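Local atomic coordinates of SYE1 (Shewanella oneidensis, PDB entry 4AWT), a protein that binds flavin mononucleotide and probably acts as an oxidoreductase on CH-CH groups with NAD or NADP as acceptor. Residues Q60-P63 and T64-G67; G73-T76 and P77-A81. The protein carries 1 engineered substitution. All blocks are in the same frame, centred on the assembly; numbering follows the deposited sequence.

Interaction 1 of 2, residues Q60-P63 and T64-G67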
ATOM      1  N   GLN A  60       4.175  -3.037  -8.826  1.00  5.58           N
ATOM      2  CA  GLN A  60       3.754  -2.204  -9.957  1.00  5.58           C
ATOM      3  C   GLN A  60       2.966  -3.017 -10.962  1.00  5.43           C
ATOM      4  O   GLN A  60       3.273  -4.162 -11.311  1.00  6.11           O
ATOM      5  CB  GLN A  60       4.927  -1.506 -10.632  1.00  6.02           C
ATOM      6  CG  GLN A  60       6.011  -2.412 -11.214  1.00  6.28           C
ATOM      7  CD  GLN A  60       7.133  -2.697 -10.268  1.00  6.06           C
ATOM      8  OE1 GLN A  60       7.005  -2.497  -9.039  1.00  6.97           O
ATOM      9  NE2 GLN A  60       8.236  -3.202 -10.762  1.00  7.47           N
ATOM     10  N   ILE A  61       1.927  -2.362 -11.514  1.00  5.67           N
ATOM     11  CA  ILE A  61       1.000  -2.974 -12.432  1.00  5.65           C
ATOM     12  C   ILE A  61       1.466  -2.976 -13.885  1.00  5.92           C
ATOM     13  O   ILE A  61       0.834  -3.600 -14.721  1.00  6.79           O
ATOM     14  CB  ILE A  61      -0.396  -2.313 -12.324  1.00  5.53           C
ATOM     15  CG1 ILE A  61      -0.372  -0.865 -12.810  1.00  5.86           C
ATOM     16  CG2 ILE A  61      -0.941  -2.445 -10.926  1.00  6.10           C
ATOM     17  CD1 ILE A  61      -1.721  -0.181 -12.822  1.00  6.34           C
ATOM     18  N   SER A  62       2.553  -2.280 -14.172  1.00  6.00           N
ATOM     19  CA  SER A  62       3.040  -2.150 -15.535  1.00  6.59           C
ATOM     20  C   SER A  62       4.448  -1.579 -15.458  1.00  6.88           C
ATOM     21  O   SER A  62       4.880  -1.086 -14.391  1.00  7.12           O
ATOM     22  CB  SER A  62       2.184  -1.197 -16.349  1.00  7.18           C
ATOM     23  OG  SER A  62       2.416   0.134 -15.896  1.00  7.86           O
ATOM     24  N   PRO A  63       5.181  -1.565 -16.572  1.00  8.17           N
ATOM     25  CA  PRO A  63       6.510  -0.966 -16.549  1.00  8.83           C
ATOM     26  C   PRO A  63       6.550   0.492 -16.160  1.00  8.78           C
ATOM     27  O   PRO A  63       7.543   0.951 -15.593  1.00 11.32           O
ATOM     28  CB  PRO A  63       7.008  -1.189 -17.994  1.00 11.06           C
ATOM     29  CG  PRO A  63       6.286  -2.424 -18.437  1.00 11.38           C
ATOM     30  CD  PRO A  63       4.919  -2.317 -17.807  1.00  9.91           C
ATOM     31  N   THR A  64       5.513   1.266 -16.509  1.00  7.92           N
ATOM     32  CA  THR A  64       5.515   2.697 -16.266  1.00  8.30           C
ATOM     33  C   THR A  64       4.819   3.103 -14.968  1.00  7.46           C
ATOM     34  O   THR A  64       4.702   4.262 -14.664  1.00  8.53           O
ATOM     35  CB  THR A  64       4.915   3.485 -17.453  1.00  9.61           C
ATOM     36  OG1 THR A  64       3.611   3.035 -17.725  1.00  9.92           O
ATOM     37  CG2 THR A  64       5.771   3.309 -18.703  1.00 12.06           C
ATOM     38  N   ALA A  65       4.468   2.069 -14.171  1.00  6.81           N
ATOM     39  CA  ALA A  65       3.833   2.241 -12.878  1.00  6.17           C
ATOM     40  C   ALA A  65       4.855   2.244 -11.703  1.00  6.28           C
ATOM     41  O   ALA A  65       4.456   2.474 -10.567  1.00  6.48           O
ATOM     42  CB  ALA A  65       2.837   1.161 -12.665  1.00  6.29           C
ATOM     43  N   LYS A  66       6.107   1.954 -11.992  1.00  6.50           N
ATOM     44  CA  LYS A  66       7.194   1.781 -11.028  1.00  6.40           C
ATOM     45  C   LYS A  66       7.803   3.104 -10.619  1.00  6.76           C
ATOM     46  O   LYS A  66       8.041   3.971 -11.488  1.00  7.55           O
ATOM     47  CB  LYS A  66       8.247   0.907 -11.685  1.00  7.19           C
ATOM     48  CG  LYS A  66       9.452   0.548 -10.867  1.00  7.66           C
ATOM     49  CD  LYS A  66      10.412  -0.329 -11.680  1.00  8.13           C
ATOM     50  CE  LYS A  66      11.756  -0.563 -11.067  1.00 10.79           C
ATOM     51  NZ  LYS A  66      12.553  -1.421 -11.981  1.00 10.40           N
ATOM     52  N   GLY A  67       8.087   3.255  -9.317  1.00  6.57           N
ATOM     53  CA  GLY A  67       8.693   4.437  -8.767  1.00  6.88           C
ATOM     54  C   GLY A  67      10.095   4.332  -8.245  1.00  7.23           C
ATOM     55  O   GLY A  67      10.768   5.346  -8.104  1.00  8.45           O
TER
HETATM   56  O   HOH W   1       3.455   0.687 -18.962  1.00 11.99           O
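Gln60 and Lys66 run side by side and point the same way, the amide of one lying along the methylenes of the other. The closest touch is between Gln60 NE2 and Lys66 CD, at 3.7 Å. Gln60 reaches this position with CG set between its own backbone N and carbonyl carbon (chi1 60°) and a bend at the next bond, whereas Lys66 is extended along its whole length. Between the two this is a packing contact, and the polar ends have partners outside the turn: Gln60 OE1 hydrogen-bonds Thr71 OG1, and Lys66 NZ forms a salt bridge with Asp35.

Nearer the backbone, the methyl of Ala65 fills the inside of the bend. Gln60 CB lies 4.0 Å from Ala65 CB, Ile61 CG1 comes within 3.8 Å of the same Ala65 CB, and Ser62 OG approaches Ala65 CB at 3.4 Å. What folds the chain back is a type I beta turn, Ser62-Pro63-Thr64-Ala65, set in the loop that leaves barrel strand 53-60 of this TIM-barrel protein before helix 77-92. It is closed by the bond from Ala65 N to Ser62 O, 3.2 Å long. The N-H points fairly straight at the oxygen (158°), but the donor stands well above the carbonyl plane, 66° out of it. The hydroxyls of Ser62 and Thr64 share a water, which sits 2.7 Å from Thr64 OG1 and makes a weak, longer bond of 3.3 Å to Ser62 OG. Lys66 N, just past the turn, is buried here without a polar partner in the model. The sec-butyl side chain of Ile61 meanwhile packs against Tyr163 and Ala166 of helix 153-172.

Interaction 2 of 2, residues G73-T76 and P77-A81; sequences GIYT and PEQIA
A capping box opens helix 77-92, with Thr76 as the N-cap and Gln79 as the third residue of the first turn. Thr76 OG1 accepts from Gln79 N at 3.0 Å, and in return Gln79 OE1 takes up Thr76 N at 2.9 Å. The threonine can do this because its hydroxyl sits between backbone N and carbonyl carbon (chi1 71°), tipped over the start of the helix. The first helical bond, from Ile80 N to Thr76 O (3.0 Å), follows at once.

Gln79 OE1 does more than close the box. It also accepts from Tyr75 N at 2.8 Å, nearly along the C=O axis (162°), while Thr76 N comes in from above the carbonyl plane. The two bonds fix the rotation of the amide, which stands upright on the Tyr75 ring, the planes 89° apart and OE1 perched 3.4 Å above the ring plane over its centre. The other end of the amide is held as well, since NE2 hydrogen-bonds Gly34 O while passing 3.6 Å from Gly73 CA. Were Gln79 replaced by an alanine, the amide hydrogens of Tyr75 and Thr76 would probably lose their acceptor, the tyrosine ring this covering and Gly34 O its donor. Water 2 adds a further link, donating to both Gly73 O and Gln79 O.

Behind the cap, segment 73-76 packs through Ile74 against Thr59 of strand 53-60, Leu101 of strand 96-102 and Ala166 and Ala170 of helix 153-172; the Ile74 carbonyl oxygen is bonded by Asn169 ND2, and Ile80, one turn into helix 77-92, packs against Asn169 and Glu172 of that same neighbouring helix.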
ATOM      1  N   GLY A  73       7.278  -6.493  -9.753  1.00  6.22           N
ATOM      2  CA  GLY A  73       6.093  -6.279 -10.524  1.00  6.12           C
ATOM      3  C   GLY A  73       5.082  -7.387 -10.389  1.00  5.93           C
ATOM      4  O   GLY A  73       5.326  -8.436  -9.797  1.00  6.43           O
ATOM      5  N   ILE A  74       3.899  -7.164 -11.022  1.00  6.00           N
ATOM      6  CA  ILE A  74       2.839  -8.151 -11.034  1.00  6.25           C
ATOM      7  C   ILE A  74       2.200  -8.248 -12.403  1.00  6.95           C
ATOM      8  O   ILE A  74       1.009  -8.568 -12.518  1.00  7.89           O
ATOM      9  CB  ILE A  74       1.855  -7.948  -9.871  1.00  6.44           C
ATOM     10  CG1 ILE A  74       0.994  -9.170  -9.579  1.00  7.38           C
ATOM     11  CG2 ILE A  74       1.038  -6.675 -10.038  1.00  6.94           C
ATOM     12  CD1 ILE A  74       0.483  -9.205  -8.151  1.00  7.86           C
ATOM     13  N   TYR A  75       2.971  -8.009 -13.462  1.00  7.12           N
ATOM     14  CA  TYR A  75       2.444  -7.995 -14.814  1.00  7.18           C
ATOM     15  C   TYR A  75       3.063  -9.045 -15.746  1.00  7.70           C
ATOM     16  O   TYR A  75       2.434  -9.288 -16.793  1.00 10.73           O
ATOM     17  CB  TYR A  75       2.508  -6.579 -15.444  1.00  7.94           C
ATOM     18  CG  TYR A  75       3.862  -5.993 -15.497  1.00  7.74           C
ATOM     19  CD1 TYR A  75       4.720  -6.223 -16.582  1.00  8.43           C
ATOM     20  CD2 TYR A  75       4.386  -5.201 -14.469  1.00  7.95           C
ATOM     21  CE1 TYR A  75       5.989  -5.704 -16.635  1.00  9.50           C
ATOM     22  CE2 TYR A  75       5.647  -4.685 -14.494  1.00  8.76           C
ATOM     23  CZ  TYR A  75       6.458  -4.948 -15.615  1.00 10.31           C
ATOM     24  OH  TYR A  75       7.739  -4.453 -15.650  1.00 13.85           O
ATOM     25  N   THR A  76       4.173  -9.664 -15.458  1.00  8.04           N
ATOM     26  CA  THR A  76       4.709 -10.710 -16.333  1.00  8.59           C
ATOM     27  C   THR A  76       4.451 -12.085 -15.744  1.00  8.42           C
ATOM     28  O   THR A  76       4.233 -12.241 -14.525  1.00  8.15           O
ATOM     29  CB  THR A  76       6.197 -10.538 -16.552  1.00  9.28           C
ATOM     30  OG1 THR A  76       6.880 -10.860 -15.315  1.00  8.99           O
ATOM     31  CG2 THR A  76       6.610  -9.152 -17.034  1.00 10.84           C
ATOM     32  N   PRO A  77       4.480 -13.110 -16.575  1.00  9.31           N
ATOM     33  CA  PRO A  77       4.279 -14.456 -16.049  1.00  9.74           C
ATOM     34  C   PRO A  77       5.309 -14.828 -14.964  1.00  8.65           C
ATOM     35  O   PRO A  77       4.978 -15.483 -13.983  1.00  8.69           O
ATOM     36  CB  PRO A  77       4.411 -15.353 -17.299  1.00 11.85           C
ATOM     37  CG  PRO A  77       3.938 -14.438 -18.407  1.00 14.06           C
ATOM     38  CD  PRO A  77       4.537 -13.094 -18.082  1.00 12.30           C
ATOM     39  N   GLU A  78       6.546 -14.435 -15.170  1.00  9.14           N
ATOM     40  CA  GLU A  78       7.588 -14.738 -14.191  0.62  8.76           C
ATOM     41  C   GLU A  78       7.318 -14.028 -12.870  1.00  7.62           C
ATOM     42  O   GLU A  78       7.555 -14.573 -11.791  1.00  7.95           O
ATOM     43  CB  GLU A  78       8.937 -14.347 -14.712  0.62 10.68           C
ATOM     44  CG  GLU A  78       9.280 -15.078 -15.991  0.62 14.80           C
ATOM     45  CD  GLU A  78       8.781 -14.463 -17.275  0.62 18.51           C
ATOM     46  OE1 GLU A  78       7.937 -13.583 -17.494  0.62 15.30           O
ATOM     47  OE2 GLU A  78       9.316 -14.893 -18.348  0.62 28.66           O
ATOM     48  N   GLN A  79       6.862 -12.779 -12.951  1.00  7.82           N
ATOM     49  CA  GLN A  79       6.522 -12.019 -11.741  1.00  7.27           C
ATOM     50  C   GLN A  79       5.404 -12.692 -10.980  1.00  6.97           C
ATOM     51  O   GLN A  79       5.405 -12.723  -9.740  1.00  7.19           O
ATOM     52  CB  GLN A  79       6.146 -10.599 -12.133  1.00  7.18           C
ATOM     53  CG  GLN A  79       7.327  -9.743 -12.444  1.00  7.37           C
ATOM     54  CD  GLN A  79       6.967  -8.448 -13.147  1.00  7.10           C
ATOM     55  OE1 GLN A  79       5.799  -8.210 -13.491  1.00  7.39           O
ATOM     56  NE2 GLN A  79       7.928  -7.592 -13.334  1.00  8.24           N
ATOM     57  N   ILE A  80       4.387 -13.177 -11.693  1.00  7.12           N
ATOM     58  CA  ILE A  80       3.282 -13.882 -11.054  1.00  7.22           C
ATOM     59  C   ILE A  80       3.806 -15.107 -10.335  1.00  6.54           C
ATOM     60  O   ILE A  80       3.416 -15.396  -9.206  1.00  6.87           O
ATOM     61  CB  ILE A  80       2.205 -14.199 -12.108  1.00  7.94           C
ATOM     62  CG1 ILE A  80       1.598 -12.911 -12.633  1.00  9.44           C
ATOM     63  CG2 ILE A  80       1.177 -15.180 -11.603  1.00  8.96           C
ATOM     64  CD1 ILE A  80       0.722 -13.119 -13.857  1.00 11.88           C
ATOM     65  N   ALA A  81       4.696 -15.855 -10.993  1.00  6.65           N
ATOM     66  CA  ALA A  81       5.244 -17.069 -10.402  1.00  7.14           C
ATOM     67  C   ALA A  81       6.104 -16.765  -9.204  1.00  6.83           C
ATOM     68  O   ALA A  81       6.102 -17.532  -8.228  1.00  7.53           O
ATOM     69  CB  ALA A  81       6.041 -17.791 -11.490  1.00  8.08           C
TER
HETATM   70  O   HOH W   2       7.109 -10.541  -8.910  1.00  7.20           O

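How the interactions relate
Interactions 1 and 2 belong to one barrel-strand-to-helix loop, first its turn and then its helix cap, with centres about 12 Å apart. They meet where Gln60 O and Ile74 N, 3.1 Å apart, probably form a hydrogen bond, and through Tyr75: its CD2 lies 3.5 Å from Ser62 N, and its ring carries Pro63 on the face opposite Gln79. Asp35 is common to both, touching Gln60 and Gln79 and hydrogen-bonding Gly73 through the backbone. Interaction 1 lies nearer the cofactor, the Gln60 side chain being about 9 Å from the FMN and about 6 Å from FMN-binding Gly58; Gly73 of interaction 2 is about 12 Å from the flavin nucleotide.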